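Nisin biosynthesis protein NisC (Lactococcus lactis subsp. lactis, PDB 2G0D) catalyses the ring-forming step of nisin biosynthesis, closing thioether (lanthionine-type) bridges in the dehydrated precursor peptide. Local coordinates at residues Arg111-Phe116 with Ser141-Tyr146; Tyr115-Lys120 with Ile160-Phe165; Glu122-Glu127 with Ser167-Glu172. All coordinates share one frame; numbering follows the deposited sequence.

How the interactions relate
Interactions 1 and 2 both start from helix 100-122 and share Tyr115 and Phe116. Their centres are 8 Å apart, and they touch directly: Ile143 CG2 lies 3.8 Å from Val117 CG2, and Leu144 CD2 lies 3.5 Å from Ile162 CG2. Interaction 3 follows where the chain leaves helix 100-122. Its centre is 12 Å from that of interaction 2, and Phe165 CE1 meets Phe124 CD2 at 3.6 Å. Interactions 1 and 3 do not touch; their nearest atoms are about 7 Å apart. The centres lie 14, 19 and 22 Å from the centre of the chain for interactions 1, 2 and 3. None of their segments supplies a zinc ligand; those seen are Cys278, Cys324 and His325.

Interaction 1: residues Arg111-Phe116 with Ser141-Tyr146; sequences RYIEYF and SGILSY
Ile113 and Ile143 mark the place where two roughly antiparallel helical segments face each other, with their CA atoms 8.2 Å apart. The axes of 111-116 and 141-146 approach to 11.9 Å, and their N-to-C directions differ by 147°. The gap is bridged by side chains alone, and no hydrogen bond joins the two segments. Ile113 and Ile143 lie alongside each other, pointing opposite ways, and touch through their short branches, CG2 to CG2 at 3.7 Å. In each of them CG1 lies beside the backbone N (chi1 -70° in Ile113), which turns CG2 anti to that N and leaves the longer arm for another neighbour. The arm of Ile113 ends at Tyr146, with Ile113 CD1 3.9 Å from Tyr146 CE2 and slightly farther from CD2. This methyl approaches the ring obliquely. The arm of Ile143 goes to Phe116 instead. Ile143 CD1 lies at the edge of the Phe116 ring, near its plane, 3.8 Å from Phe116 CE2 and 3.9 Å from Phe116 CD2. The Phe116 side chain stands roughly perpendicular to Ile143. On its own helix, Phe116 CB rests over one face of the Tyr112 ring, toward the rim. The hydroxyl of Tyr146 is hydrogen-bonded to Asn110 OD1, one residue before 111-116. Tyr146 thus adds a polar tie to helix 100-122 at the far end of its ring. Ala85, Ala86 and Ala89 of helix 85-92 pack against Ile113 or Tyr146, while Leu144 turns to helix 156-168. Most of the touching residues are buried. A long helix laid roughly antiparallel against a short, buried one is consistent with an outer and an inner helix of the alpha toroid, the double-layered helical barrel of the LanC cyclases.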
loop_
_atom_site.group_PDB
_atom_site.type_symbol
_atom_site.label_atom_id
_atom_site.label_comp_id
_atom_site.label_asym_id
_atom_site.label_seq_id
_atom_site.Cartn_x
_atom_site.Cartn_y
_atom_site.Cartn_z
ATOM N N ARG A 111 -12.066 5.185 16.627
ATOM C CA ARG A 111 -12.626 6.478 16.998
ATOM C C ARG A 111 -11.591 7.578 16.795
ATOM O O ARG A 111 -11.903 8.637 16.260
ATOM C CB ARG A 111 -13.166 6.469 18.449
ATOM C CG ARG A 111 -14.323 5.460 18.714
ATOM C CD ARG A 111 -15.129 5.026 17.429
ATOM N NE ARG A 111 -16.342 4.280 17.772
ATOM C CZ ARG A 111 -17.591 4.721 17.604
ATOM N NH1 ARG A 111 -17.844 5.903 17.038
ATOM N NH2 ARG A 111 -18.613 3.961 17.993
ATOM N N TYR A 112 -10.346 7.329 17.173
ATOM C CA TYR A 112 -9.317 8.313 16.879
ATOM C C TYR A 112 -9.182 8.526 15.368
ATOM O O TYR A 112 -9.094 9.666 14.907
ATOM C CB TYR A 112 -7.950 8.007 17.538
ATOM C CG TYR A 112 -6.868 8.930 16.977
ATOM C CD1 TYR A 112 -6.763 10.277 17.375
ATOM C CD2 TYR A 112 -6.006 8.479 15.991
ATOM C CE1 TYR A 112 -5.776 11.119 16.812
ATOM C CE2 TYR A 112 -5.045 9.304 15.437
ATOM C CZ TYR A 112 -4.933 10.602 15.831
ATOM O OH TYR A 112 -3.944 11.361 15.225
ATOM N N ILE A 113 -9.185 7.435 14.600
ATOM C CA ILE A 113 -9.063 7.539 13.149
ATOM C C ILE A 113 -10.180 8.382 12.534
ATOM O O ILE A 113 -9.902 9.256 11.706
ATOM C CB ILE A 113 -9.006 6.156 12.439
ATOM C CG1 ILE A 113 -7.679 5.434 12.740
ATOM C CG2 ILE A 113 -9.154 6.350 10.926
ATOM C CD1 ILE A 113 -7.684 3.903 12.466
ATOM N N GLU A 114 -11.429 8.108 12.924
ATOM C CA GLU A 114 -12.571 8.868 12.446
ATOM C C GLU A 114 -12.476 10.351 12.820
ATOM O O GLU A 114 -12.697 11.212 11.970
ATOM C CB GLU A 114 -13.893 8.283 12.967
ATOM C CG GLU A 114 -15.126 9.111 12.560
ATOM C CD GLU A 114 -16.424 8.321 12.582
ATOM O OE1 GLU A 114 -16.491 7.239 13.215
ATOM O OE2 GLU A 114 -17.385 8.784 11.941
ATOM N N TYR A 115 -12.164 10.636 14.085
ATOM C CA TYR A 115 -11.803 12.007 14.524
ATOM C C TYR A 115 -10.689 12.622 13.645
ATOM O O TYR A 115 -10.839 13.734 13.134
ATOM C CB TYR A 115 -11.351 12.046 16.000
ATOM C CG TYR A 115 -10.550 13.300 16.315
ATOM C CD1 TYR A 115 -11.166 14.551 16.331
ATOM C CD2 TYR A 115 -9.174 13.242 16.547
ATOM C CE1 TYR A 115 -10.451 15.707 16.591
ATOM C CE2 TYR A 115 -8.437 14.422 16.818
ATOM C CZ TYR A 115 -9.092 15.641 16.832
ATOM O OH TYR A 115 -8.402 16.804 17.088
ATOM N N PHE A 116 -9.576 11.900 13.499
ATOM C CA PHE A 116 -8.444 12.366 12.692
ATOM C C PHE A 116 -8.838 12.715 11.252
ATOM O O PHE A 116 -8.496 13.795 10.741
ATOM C CB PHE A 116 -7.301 11.345 12.680
ATOM C CG PHE A 116 -6.178 11.711 11.732
ATOM C CD1 PHE A 116 -5.244 12.687 12.087
ATOM C CD2 PHE A 116 -6.089 11.117 10.471
ATOM C CE1 PHE A 116 -4.219 13.052 11.201
ATOM C CE2 PHE A 116 -5.056 11.473 9.573
ATOM C CZ PHE A 116 -4.122 12.432 9.938
ATOM N N SER A 141 -6.379 7.586 1.290
ATOM C CA SER A 141 -6.528 6.334 0.508
ATOM C C SER A 141 -6.083 5.113 1.339
ATOM O O SER A 141 -6.823 4.124 1.451
ATOM C CB SER A 141 -5.703 6.385 -0.780
ATOM O OG SER A 141 -6.282 7.264 -1.716
ATOM N N GLY A 142 -4.888 5.209 1.918
ATOM C CA GLY A 142 -4.358 4.185 2.819
ATOM C C GLY A 142 -5.243 3.956 4.044
ATOM O O GLY A 142 -5.498 2.823 4.426
ATOM N N ILE A 143 -5.725 5.033 4.648
ATOM C CA ILE A 143 -6.653 4.933 5.792
ATOM C C ILE A 143 -7.937 4.205 5.403
ATOM O O ILE A 143 -8.382 3.319 6.132
ATOM C CB ILE A 143 -6.958 6.317 6.412
ATOM C CG1 ILE A 143 -5.726 6.830 7.164
ATOM C CG2 ILE A 143 -8.186 6.262 7.357
ATOM C CD1 ILE A 143 -5.850 8.293 7.720
ATOM N N LEU A 144 -8.507 4.561 4.250
ATOM C CA LEU A 144 -9.708 3.902 3.714
ATOM C C LEU A 144 -9.483 2.399 3.471
ATOM O O LEU A 144 -10.366 1.581 3.677
ATOM C CB LEU A 144 -10.168 4.641 2.447
ATOM C CG LEU A 144 -11.491 4.254 1.753
ATOM C CD1 LEU A 144 -12.680 4.252 2.736
ATOM C CD2 LEU A 144 -11.756 5.169 0.604
ATOM N N SER A 145 -8.278 2.034 3.058
ATOM C CA SER A 145 -7.936 0.615 2.817
ATOM C C SER A 145 -8.219 -0.209 4.070
ATOM O O SER A 145 -8.886 -1.256 4.006
ATOM C CB SER A 145 -6.466 0.462 2.428
ATOM O OG SER A 145 -6.218 -0.873 2.006
ATOM N N TYR A 146 -7.696 0.276 5.203
ATOM C CA TYR A 146 -7.975 -0.297 6.515
ATOM C C TYR A 146 -9.462 -0.208 6.879
ATOM O O TYR A 146 -10.058 -1.222 7.272
ATOM C CB TYR A 146 -7.133 0.346 7.640
ATOM C CG TYR A 146 -7.683 -0.008 9.016
ATOM C CD1 TYR A 146 -7.490 -1.281 9.565
ATOM C CD2 TYR A 146 -8.420 0.916 9.749
ATOM C CE1 TYR A 146 -8.030 -1.622 10.812
ATOM C CE2 TYR A 146 -8.977 0.585 10.997
ATOM C CZ TYR A 146 -8.791 -0.691 11.517
ATOM O OH TYR A 146 -9.324 -1.018 12.760
#

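Interaction 2: residues Tyr115-Lys120 with Ile160-Phe165; sequences YFVREK and ILIINF
Val117 overlaps the long branch of Ile162, and the two side chains lie nearly square to each other. Val117 CG1 lies 3.6 Å from Ile162 CG1 and 3.9 Å from Ile162 CD1. One methyl of the valine therefore packs along two consecutive carbons of the isoleucine. The first bond of the Ile162 side chain does not aim at helix 100-122. The contact is made because CG1 stands beside the backbone N (chi1 -69°), which brings this branch back toward Val117. The CA atoms of Val117 and Ile162 are 8.0 Å apart. Arg118 CA and Leu161 CA are 8.3 Å apart, so the two backbones keep nearly the same spacing at both pairs. Leu161 closes the more exposed margin. Leu161 CD2 comes within 4.4 Å of Arg118 CA, so the methyl meets the backbone of the arginine rather than its charged end. The Arg118 side chain is nearly fully extended, and the residue takes part mainly through its base. No hydrogen bond crosses between the segments, which are joined by apolar contacts. The buried half of the contact is Val117 with Ile162, and the exposed half is Arg118 with Leu161. Ile162 also rests on Leu144 and Leu147 of helix 140-147, while Leu161 and Phe165 pack on Ile121, farther along helix 100-122. The Phe165 ring makes an edge-to-face contact with Phe124, just beyond that helix. Helices 100-122 and 156-168 thus lie side by side, running in broadly the same direction, with helix 140-147 against the buried side of their seam.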
loop_
_atom_site.group_PDB
_atom_site.type_symbol
_atom_site.label_atom_id
_atom_site.label_comp_id
_atom_site.label_asym_id
_atom_site.label_seq_id
_atom_site.Cartn_x
_atom_site.Cartn_y
_atom_site.Cartn_z
ATOM N N TYR A 115 -12.164 10.636 14.085
ATOM C CA TYR A 115 -11.803 12.007 14.524
ATOM C C TYR A 115 -10.689 12.622 13.645
ATOM O O TYR A 115 -10.839 13.734 13.134
ATOM C CB TYR A 115 -11.351 12.046 16.000
ATOM C CG TYR A 115 -10.550 13.300 16.315
ATOM C CD1 TYR A 115 -11.166 14.551 16.331
ATOM C CD2 TYR A 115 -9.174 13.242 16.547
ATOM C CE1 TYR A 115 -10.451 15.707 16.591
ATOM C CE2 TYR A 115 -8.437 14.422 16.818
ATOM C CZ TYR A 115 -9.092 15.641 16.832
ATOM O OH TYR A 115 -8.402 16.804 17.088
ATOM N N PHE A 116 -9.576 11.900 13.499
ATOM C CA PHE A 116 -8.444 12.366 12.692
ATOM C C PHE A 116 -8.838 12.715 11.252
ATOM O O PHE A 116 -8.496 13.795 10.741
ATOM C CB PHE A 116 -7.301 11.345 12.680
ATOM C CG PHE A 116 -6.178 11.711 11.732
ATOM C CD1 PHE A 116 -5.244 12.687 12.087
ATOM C CD2 PHE A 116 -6.089 11.117 10.471
ATOM C CE1 PHE A 116 -4.219 13.052 11.201
ATOM C CE2 PHE A 116 -5.056 11.473 9.573
ATOM C CZ PHE A 116 -4.122 12.432 9.938
ATOM N N VAL A 117 -9.553 11.809 10.595
ATOM C CA VAL A 117 -9.934 12.037 9.204
ATOM C C VAL A 117 -10.876 13.240 9.070
ATOM O O VAL A 117 -10.650 14.132 8.261
ATOM C CB VAL A 117 -10.530 10.752 8.561
ATOM C CG1 VAL A 117 -11.143 11.047 7.204
ATOM C CG2 VAL A 117 -9.446 9.696 8.418
ATOM N N ARG A 118 -11.911 13.256 9.896
ATOM C CA ARG A 118 -12.903 14.313 9.877
ATOM C C ARG A 118 -12.233 15.675 10.111
ATOM O O ARG A 118 -12.564 16.670 9.446
ATOM C CB ARG A 118 -13.984 14.006 10.917
ATOM C CG ARG A 118 -15.143 14.954 10.900
ATOM C CD ARG A 118 -16.446 14.288 11.408
ATOM N NE ARG A 118 -17.543 15.266 11.516
ATOM C CZ ARG A 118 -18.699 15.065 12.158
ATOM N NH1 ARG A 118 -18.951 13.909 12.781
ATOM N NH2 ARG A 118 -19.611 16.038 12.179
ATOM N N GLU A 119 -11.273 15.707 11.031
ATOM C CA GLU A 119 -10.503 16.926 11.304
ATOM C C GLU A 119 -9.613 17.297 10.109
ATOM O O GLU A 119 -9.509 18.457 9.754
ATOM C CB GLU A 119 -9.685 16.752 12.594
ATOM C CG GLU A 119 -8.863 17.952 13.063
ATOM C CD GLU A 119 -9.679 19.241 13.264
ATOM O OE1 GLU A 119 -10.904 19.189 13.506
ATOM O OE2 GLU A 119 -9.069 20.320 13.174
ATOM N N LYS A 120 -8.996 16.304 9.467
ATOM C CA LYS A 120 -8.177 16.569 8.276
ATOM C C LYS A 120 -8.968 17.165 7.100
ATOM O O LYS A 120 -8.505 18.100 6.433
ATOM C CB LYS A 120 -7.463 15.303 7.820
ATOM C CG LYS A 120 -6.317 15.566 6.867
ATOM C CD LYS A 120 -5.107 16.122 7.614
ATOM C CE LYS A 120 -3.799 15.834 6.868
ATOM N NZ LYS A 120 -2.685 16.658 7.455
ATOM N N ILE A 160 -17.961 7.218 3.188
ATOM C CA ILE A 160 -18.559 8.021 2.131
ATOM C C ILE A 160 -17.935 9.420 2.070
ATOM O O ILE A 160 -17.688 9.951 0.978
ATOM C CB ILE A 160 -20.101 8.025 2.305
ATOM C CG1 ILE A 160 -20.654 6.697 1.771
ATOM C CG2 ILE A 160 -20.765 9.233 1.634
ATOM C CD1 ILE A 160 -21.897 6.227 2.537
ATOM N N LEU A 161 -17.660 9.989 3.245
ATOM C CA LEU A 161 -16.975 11.274 3.373
ATOM C C LEU A 161 -15.602 11.242 2.705
ATOM O O LEU A 161 -15.267 12.158 1.949
ATOM C CB LEU A 161 -16.827 11.680 4.856
ATOM C CG LEU A 161 -16.204 13.053 5.149
ATOM C CD1 LEU A 161 -17.244 14.191 5.013
ATOM C CD2 LEU A 161 -15.568 13.058 6.552
ATOM N N ILE A 162 -14.813 10.206 2.994
ATOM C CA ILE A 162 -13.487 9.998 2.356
ATOM C C ILE A 162 -13.615 9.758 0.833
ATOM O O ILE A 162 -12.912 10.379 0.016
ATOM C CB ILE A 162 -12.747 8.776 2.967
ATOM C CG1 ILE A 162 -12.307 9.058 4.407
ATOM C CG2 ILE A 162 -11.557 8.366 2.128
ATOM C CD1 ILE A 162 -11.939 7.806 5.193
ATOM N N ILE A 163 -14.513 8.851 0.459
ATOM C CA ILE A 163 -14.763 8.533 -0.957
ATOM C C ILE A 163 -15.134 9.790 -1.757
ATOM O O ILE A 163 -14.558 10.035 -2.831
ATOM C CB ILE A 163 -15.829 7.423 -1.102
ATOM C CG1 ILE A 163 -15.206 6.044 -0.831
ATOM C CG2 ILE A 163 -16.504 7.422 -2.524
ATOM C CD1 ILE A 163 -16.227 5.025 -0.348
ATOM N N ASN A 164 -16.062 10.591 -1.227
ATOM C CA ASN A 164 -16.472 11.836 -1.900
ATOM C C ASN A 164 -15.324 12.832 -1.988
ATOM O O ASN A 164 -15.127 13.470 -3.026
ATOM C CB ASN A 164 -17.663 12.497 -1.194
ATOM C CG ASN A 164 -18.990 11.835 -1.512
ATOM O OD1 ASN A 164 -19.075 10.925 -2.337
ATOM N ND2 ASN A 164 -20.050 12.296 -0.841
ATOM N N PHE A 165 -14.555 12.946 -0.901
ATOM C CA PHE A 165 -13.390 13.815 -0.866
ATOM C C PHE A 165 -12.304 13.419 -1.880
ATOM O O PHE A 165 -11.776 14.279 -2.601
ATOM C CB PHE A 165 -12.819 13.874 0.546
ATOM C CG PHE A 165 -11.528 14.632 0.648
ATOM C CD1 PHE A 165 -11.533 16.003 0.911
ATOM C CD2 PHE A 165 -10.307 13.979 0.483
ATOM C CE1 PHE A 165 -10.331 16.706 1.008
ATOM C CE2 PHE A 165 -9.106 14.677 0.573
ATOM C CZ PHE A 165 -9.122 16.037 0.843
#

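Interaction 3: residues Glu122-Glu127 with Ser167-Glu172; sequences EGFNLE and SNLTKE
The loop leaving helix 100-122 brings Phe124 and Leu126 onto Leu169, which lies in the type I beta turn Asn168-Lys171. One methyl of the leucine makes the whole contact. Leu169 CD2 lies 3.8 Å from Leu126 CD1 and 4.0 Å from Phe124 CZ. The methyl approaches the phenyl ring obliquely, while the two leucine side chains run antiparallel past one another. The loop is folded on itself as well. Leu126 N sits 3.6 Å above the plane of the Phe124 ring, toward its rim. Asn125 forms an Asx turn, its OD1 accepting from Glu127 N at 3.1 Å. That donor lies 38° out of the carbonyl plane. In the other segment, Ser167 O takes two bonds from Thr170, one from the backbone N and one from OG1 at 2.7 Å, the latter in the carbonyl plane. These bonds tie together the residues before Asn168 and after Leu169. Ile129 touches both Phe124 and Leu169, and Tyr134 and Asp133 of helix 131-134 also adjoin the pair. Ser167 and Thr170 face helix 226-242, so the turn lies between that helix and the loop 122-127.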
loop_
_atom_site.group_PDB
_atom_site.type_symbol
_atom_site.label_atom_id
_atom_site.label_comp_id
_atom_site.label_asym_id
_atom_site.label_seq_id
_atom_site.Cartn_x
_atom_site.Cartn_y
_atom_site.Cartn_z
ATOM N N GLU A 122 -11.842 18.790 7.151
ATOM C CA GLU A 122 -12.235 20.152 7.584
ATOM C C GLU A 122 -11.216 21.271 7.341
ATOM O O GLU A 122 -11.576 22.352 6.862
ATOM C CB GLU A 122 -12.613 20.142 9.063
ATOM C CG GLU A 122 -14.063 19.765 9.320
ATOM C CD GLU A 122 -15.042 20.869 8.925
ATOM O OE1 GLU A 122 -14.592 21.949 8.478
ATOM O OE2 GLU A 122 -16.268 20.651 9.059
ATOM N N GLY A 123 -9.958 21.023 7.688
ATOM C CA GLY A 123 -8.907 22.048 7.563
ATOM C C GLY A 123 -8.098 21.934 6.280
ATOM O O GLY A 123 -7.032 22.542 6.145
ATOM N N PHE A 124 -8.608 21.153 5.334
ATOM C CA PHE A 124 -7.931 20.949 4.061
ATOM C C PHE A 124 -7.954 22.220 3.193
ATOM O O PHE A 124 -9.007 22.798 2.952
ATOM C CB PHE A 124 -8.545 19.757 3.313
ATOM C CG PHE A 124 -7.971 19.536 1.945
ATOM C CD1 PHE A 124 -6.730 18.937 1.787
ATOM C CD2 PHE A 124 -8.674 19.922 0.816
ATOM C CE1 PHE A 124 -6.194 18.728 0.528
ATOM C CE2 PHE A 124 -8.144 19.711 -0.451
ATOM C CZ PHE A 124 -6.897 19.109 -0.591
ATOM N N ASN A 125 -6.773 22.633 2.734
ATOM C CA ASN A 125 -6.638 23.723 1.786
ATOM C C ASN A 125 -6.076 23.167 0.492
ATOM O O ASN A 125 -4.913 22.765 0.441
ATOM C CB ASN A 125 -5.714 24.811 2.352
ATOM C CG ASN A 125 -5.729 26.105 1.529
ATOM O OD1 ASN A 125 -6.073 26.110 0.341
ATOM N ND2 ASN A 125 -5.342 27.208 2.165
ATOM N N LEU A 126 -6.911 23.140 -0.543
ATOM C CA LEU A 126 -6.536 22.632 -1.867
ATOM C C LEU A 126 -5.302 23.315 -2.487
ATOM O O LEU A 126 -4.568 22.693 -3.265
ATOM C CB LEU A 126 -7.740 22.715 -2.813
ATOM C CG LEU A 126 -7.638 22.225 -4.263
ATOM C CD1 LEU A 126 -7.450 20.717 -4.336
ATOM C CD2 LEU A 126 -8.876 22.646 -5.015
ATOM N N GLU A 127 -5.076 24.586 -2.141
ATOM C CA GLU A 127 -3.899 25.322 -2.622
ATOM C C GLU A 127 -2.574 24.726 -2.128
ATOM O O GLU A 127 -1.529 24.915 -2.765
ATOM C CB GLU A 127 -3.976 26.807 -2.236
ATOM C CG GLU A 127 -4.911 27.625 -3.105
ATOM C CD GLU A 127 -4.656 29.122 -3.016
ATOM O OE1 GLU A 127 -3.698 29.544 -2.323
ATOM O OE2 GLU A 127 -5.425 29.888 -3.640
ATOM N N SER A 167 -12.742 11.446 -4.721
ATOM C CA SER A 167 -13.333 11.634 -6.065
ATOM C C SER A 167 -13.276 13.085 -6.532
ATOM O O SER A 167 -12.921 13.363 -7.680
ATOM C CB SER A 167 -14.804 11.173 -6.110
ATOM O OG SER A 167 -14.918 9.809 -5.717
ATOM N N ASN A 168 -13.631 13.999 -5.635
ATOM C CA ASN A 168 -13.606 15.423 -5.926
ATOM C C ASN A 168 -12.205 15.952 -6.283
ATOM O O ASN A 168 -12.082 16.938 -6.999
ATOM C CB ASN A 168 -14.211 16.214 -4.769
ATOM C CG ASN A 168 -14.276 17.695 -5.055
ATOM O OD1 ASN A 168 -15.065 18.150 -5.886
ATOM N ND2 ASN A 168 -13.438 18.459 -4.375
ATOM N N LEU A 169 -11.158 15.281 -5.801
ATOM C CA LEU A 169 -9.793 15.665 -6.142
ATOM C C LEU A 169 -9.428 15.301 -7.583
ATOM O O LEU A 169 -8.379 15.712 -8.075
ATOM C CB LEU A 169 -8.776 15.078 -5.154
ATOM C CG LEU A 169 -8.827 15.632 -3.722
ATOM C CD1 LEU A 169 -7.856 14.902 -2.834
ATOM C CD2 LEU A 169 -8.597 17.161 -3.643
ATOM N N THR A 170 -10.294 14.551 -8.261
ATOM C CA THR A 170 -10.038 14.200 -9.655
ATOM C C THR A 170 -10.675 15.226 -10.612
ATOM O O THR A 170 -10.533 15.128 -11.839
ATOM C CB THR A 170 -10.495 12.749 -9.994
ATOM O OG1 THR A 170 -11.922 12.695 -10.096
ATOM C CG2 THR A 170 -10.038 11.764 -8.923
ATOM N N LYS A 171 -11.368 16.210 -10.036
ATOM C CA LYS A 171 -11.990 17.293 -10.796
ATOM C C LYS A 171 -10.978 18.323 -11.264
ATOM O O LYS A 171 -9.963 18.542 -10.609
ATOM C CB LYS A 171 -13.052 17.991 -9.952
ATOM C CG LYS A 171 -14.291 17.155 -9.685
ATOM C CD LYS A 171 -15.084 16.921 -10.943
ATOM C CE LYS A 171 -16.462 16.451 -10.605
ATOM N NZ LYS A 171 -17.194 17.465 -9.764
ATOM N N GLU A 172 -11.266 18.947 -12.407
ATOM C CA GLU A 172 -10.489 20.085 -12.911
ATOM C C GLU A 172 -10.706 21.310 -12.030
ATOM O O GLU A 172 -11.835 21.616 -11.649
ATOM C CB GLU A 172 -10.870 20.407 -14.354
#